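Local structure of histone fold protein (Methanopyrus kandleri, 1F1E) at residues I112-A115 with T116-L119; G120-A123 with A124-A127. The protein is an archaeal histone that binds DNA, with two histone-fold repeats joined in a single chain. All blocks are in the same frame, centred on the assembly; numbering follows the deposited sequence. Where two conformers were deposited one is given.

Overall arrangement
Contacts 1 and 2 are consecutive pieces of one long helix, 102-129, the central helix of the second histone fold in the chain, and their centres lie about 12 Å apart. Contact 1 (112-119) is the more deeply placed, its centre about 4 Å from that of the chain; contact 2 (120-127) is about 15 Å out, toward the helix's C-terminal end. One salt bridge joins them: Arg114 NH1 of contact 1 lies 2.9 Å from Glu121 OE1 of contact 2. In both, a basic residue is paired with a glutamate three positions on, Arg114 with Glu117 and Lys122 with Glu125, while alanines and other small or apolar side chains take the buried side.

Contact 1: I112-A115 with T116-L119; sequences ICRA and TEEL
A salt-bridge network along the long central helix of a histone fold centres on Arg114, which reaches one turn ahead to Glu117 and Glu118. Its NH1 gives a hydrogen bond of 2.7 Å to Glu117 OE1, with an N-H...O angle of 150°, on the anti side of that oxygen and somewhat out of the carboxylate plane. The two flat groups are twisted 65° apart, and the carboxylate meets the guanidinium at its edge. Glu118 comes instead over a face: its CB stands 4.3 Å above the guanidinium plane, and in one of its two conformers its OE1 is 3.7 Å from Arg114 NH2, a long salt bridge with the oxygen well out of plane. The bend at chi2 (62°) turns the arginine chain forward along the helix, where NH1 also meets Glu121 and NE bonds to Glu73 O. A leucine at Arg114 would probably leave Glu117 OE1 without its cationic partner and Glu73 O without its donor. In that same conformer Glu118 OE2 forms a salt bridge with Lys150 of the second subunit.

Helix 102-129 turns its other side to the paired fold within the same chain, where Thr116 meets Val35 and Met38 of helix 25-51. The buried Thr116 hydroxyl is satisfied by its own helix: OG1 donates to Ile112 O at 2.8 Å, while Thr116 N reaches that oxygen at 3.0 Å from the opposite face of the carbonyl plane. A water donates to Ala115 O at 2.7 Å, beside the bond this oxygen accepts from Leu119 N at 2.9 Å.

Contact 2: G120-A123 with A124-A127; sequences GEKA and AEYA
Lys122 passes obliquely across the outer end of the Tyr126 ring: Lys122 CG lies 3.9 Å from Tyr126 CE2, and Lys122 CE 3.9 Å from Tyr126 OH. With CG anti to the backbone N and a bend at chi2 (67°), the lysine is carried out from the helix, side by side with Glu125 and pointing the same way. There NZ donates to Glu125 OE1 at 2.8 Å in a salt bridge, approaching from above the carboxylate plane, 47° out of it. The methylene CD of Lys122 is 3.3 Å from the same oxygen, so the carboxylate touches carbon as well as the ammonium group. A water accepts from Lys122 NZ at 2.8 Å and has a weak bond of 3.4 Å with Tyr126 OH, at most a loose link between the two polar ends.

The backbone beneath is regular alpha helix: Tyr126 N bonds to Lys122 O at 3.1 Å, and Ala127 N to Ala123 O at 2.9 Å. Ala123, Ala124 and Ala127 give this part of helix 102-129 a low surface on its buried side. Ala123 and Ala127 rest against Val135 of strand 134-135, Ala124 meets the loop residue Arg21, and Tyr126 packs on Asp139, Lys142 and Tyr146 of helix 137-147.

Contact 1: I112-A115 with T116-L119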
loop_
_atom_site.group_PDB
_atom_site.type_symbol
_atom_site.label_atom_id
_atom_site.label_comp_id
_atom_site.label_asym_id
_atom_site.label_seq_id
_atom_site.Cartn_x
_atom_site.Cartn_y
_atom_site.Cartn_z
ATOM N N ILE A 112 4.484 -12.940 1.590
ATOM C CA ILE A 112 5.084 -12.362 2.773
ATOM C C ILE A 112 6.577 -12.614 2.772
ATOM O O ILE A 112 7.351 -11.801 3.269
ATOM C CB ILE A 112 4.373 -12.830 4.062
ATOM C CG1 ILE A 112 4.478 -14.302 4.370
ATOM C CG2 ILE A 112 2.927 -12.370 4.064
ATOM C CD1 ILE A 112 3.958 -14.700 5.738
ATOM N N CYS A 113 7.028 -13.760 2.257
ATOM C CA CYS A 113 8.460 -14.015 2.236
ATOM C C CYS A 113 9.164 -13.129 1.204
ATOM O O CYS A 113 10.207 -12.566 1.565
ATOM C CB CYS A 113 8.713 -15.488 1.994
ATOM S SG CYS A 113 8.157 -16.554 3.330
ATOM N N ARG A 114 8.576 -13.037 0.022
ATOM C CA ARG A 114 9.170 -12.178 -0.976
ATOM C C ARG A 114 9.163 -10.737 -0.493
ATOM O O ARG A 114 10.121 -9.991 -0.690
ATOM C CB ARG A 114 8.450 -12.275 -2.295
ATOM C CG ARG A 114 8.916 -11.308 -3.358
ATOM C CD ARG A 114 10.389 -11.491 -3.758
ATOM N NE ARG A 114 10.772 -10.374 -4.551
ATOM C CZ ARG A 114 11.920 -9.733 -4.648
ATOM N NH1 ARG A 114 12.955 -10.131 -3.950
ATOM N NH2 ARG A 114 12.010 -8.690 -5.452
ATOM N N ALA A 115 8.099 -10.290 0.198
ATOM C CA ALA A 115 8.033 -8.941 0.712
ATOM C C ALA A 115 9.135 -8.702 1.731
ATOM O O ALA A 115 9.774 -7.648 1.751
ATOM C CB ALA A 115 6.690 -8.643 1.300
ATOM N N THR A 116 9.434 -9.703 2.532
ATOM C CA THR A 116 10.510 -9.602 3.514
ATOM C C THR A 116 11.897 -9.525 2.830
ATOM O O THR A 116 12.674 -8.668 3.215
ATOM C CB THR A 116 10.422 -10.795 4.466
ATOM O OG1 THR A 116 9.199 -10.775 5.163
ATOM C CG2 THR A 116 11.482 -10.733 5.555
ATOM N N GLU A 117 12.112 -10.375 1.837
ATOM C CA GLU A 117 13.327 -10.333 1.056
ATOM C C GLU A 117 13.491 -8.998 0.364
ATOM O O GLU A 117 14.546 -8.390 0.348
ATOM C CB GLU A 117 13.255 -11.475 0.038
ATOM C CG GLU A 117 14.498 -11.597 -0.834
ATOM C CD GLU A 117 14.253 -12.716 -1.837
ATOM O OE1 GLU A 117 13.477 -12.542 -2.787
ATOM O OE2 GLU A 117 14.881 -13.747 -1.581
ATOM N N GLU A 118 12.410 -8.489 -0.203
ATOM C CA GLU A 118 12.422 -7.186 -0.852
ATOM C C GLU A 118 12.740 -6.045 0.117
ATOM O O GLU A 118 13.476 -5.099 -0.195
ATOM C CB GLU A 118 11.101 -6.930 -1.529
ATOM C CG GLU A 118 11.093 -5.839 -2.535
ATOM C CD GLU A 118 9.698 -5.933 -3.186
ATOM O OE1 GLU A 118 9.573 -6.139 -4.398
ATOM O OE2 GLU A 118 8.748 -5.792 -2.390
ATOM N N LEU A 119 12.222 -6.218 1.315
ATOM C CA LEU A 119 12.627 -5.249 2.355
ATOM C C LEU A 119 14.114 -5.285 2.627
ATOM O O LEU A 119 14.731 -4.229 2.830
ATOM C CB LEU A 119 11.828 -5.549 3.605
ATOM C CG LEU A 119 11.796 -4.481 4.683
ATOM C CD1 LEU A 119 10.968 -3.268 4.194
ATOM C CD2 LEU A 119 11.358 -5.075 5.998
HETATM O O HOH W 1 8.830 -5.246 0.872
#

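Contact 2: G120-A123 with A124-A127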
loop_
_atom_site.group_PDB
_atom_site.type_symbol
_atom_site.label_atom_id
_atom_site.label_comp_id
_atom_site.label_asym_id
_atom_site.label_seq_id
_atom_site.Cartn_x
_atom_site.Cartn_y
_atom_site.Cartn_z
ATOM N N GLY A 120 14.693 -6.473 2.637
ATOM C CA GLY A 120 16.115 -6.613 2.831
ATOM C C GLY A 120 16.862 -5.949 1.681
ATOM O O GLY A 120 17.869 -5.261 1.820
ATOM N N GLU A 121 16.372 -6.109 0.457
ATOM C CA GLU A 121 17.021 -5.434 -0.659
ATOM C C GLU A 121 16.998 -3.926 -0.504
ATOM O O GLU A 121 17.967 -3.209 -0.787
ATOM C CB GLU A 121 16.328 -5.777 -1.966
ATOM C CG GLU A 121 16.418 -7.218 -2.355
ATOM C CD GLU A 121 15.585 -7.601 -3.562
ATOM O OE1 GLU A 121 15.497 -8.808 -3.824
ATOM O OE2 GLU A 121 15.100 -6.724 -4.340
ATOM N N LYS A 122 15.862 -3.377 -0.099
ATOM C CA LYS A 122 15.740 -1.965 0.060
ATOM C C LYS A 122 16.635 -1.459 1.195
ATOM O O LYS A 122 17.289 -0.413 1.082
ATOM C CB LYS A 122 14.259 -1.591 0.302
ATOM C CG LYS A 122 14.037 -0.055 0.228
ATOM C CD LYS A 122 14.253 0.461 -1.174
ATOM C CE LYS A 122 13.985 1.927 -1.400
ATOM N NZ LYS A 122 14.375 2.128 -2.842
ATOM N N ALA A 123 16.639 -2.207 2.312
ATOM C CA ALA A 123 17.521 -1.825 3.420
ATOM C C ALA A 123 18.992 -1.836 2.975
ATOM O O ALA A 123 19.758 -0.977 3.398
ATOM C CB ALA A 123 17.259 -2.770 4.596
ATOM N N ALA A 124 19.369 -2.812 2.157
ATOM C CA ALA A 124 20.724 -2.954 1.637
ATOM C C ALA A 124 21.059 -1.716 0.818
ATOM O O ALA A 124 22.162 -1.127 0.906
ATOM C CB ALA A 124 20.922 -4.242 0.884
ATOM N N GLU A 125 20.076 -1.263 0.061
ATOM C CA GLU A 125 20.273 -0.080 -0.752
ATOM C C GLU A 125 20.548 1.138 0.116
ATOM O O GLU A 125 21.413 1.973 -0.186
ATOM C CB GLU A 125 19.042 0.097 -1.664
ATOM C CG GLU A 125 19.022 1.449 -2.356
ATOM C CD GLU A 125 17.804 1.637 -3.238
ATOM O OE1 GLU A 125 16.826 0.870 -3.264
ATOM O OE2 GLU A 125 17.871 2.666 -3.950
ATOM N N TYR A 126 19.853 1.259 1.239
ATOM C CA TYR A 126 20.140 2.385 2.145
ATOM C C TYR A 126 21.503 2.258 2.801
ATOM O O TYR A 126 22.204 3.264 2.990
ATOM C CB TYR A 126 19.037 2.515 3.158
ATOM C CG TYR A 126 17.735 3.122 2.638
ATOM C CD1 TYR A 126 17.759 4.391 1.998
ATOM C CD2 TYR A 126 16.536 2.481 2.733
ATOM C CE1 TYR A 126 16.545 4.900 1.531
ATOM C CE2 TYR A 126 15.339 3.014 2.274
ATOM C CZ TYR A 126 15.353 4.236 1.662
ATOM O OH TYR A 126 14.192 4.780 1.207
ATOM N N ALA A 127 21.910 1.024 3.141
ATOM C CA ALA A 127 23.256 0.907 3.690
ATOM C C ALA A 127 24.299 1.307 2.665
ATOM O O ALA A 127 25.307 1.947 2.972
ATOM C CB ALA A 127 23.455 -0.529 4.102
HETATM O O HOH W 2 14.697 4.788 -2.117
#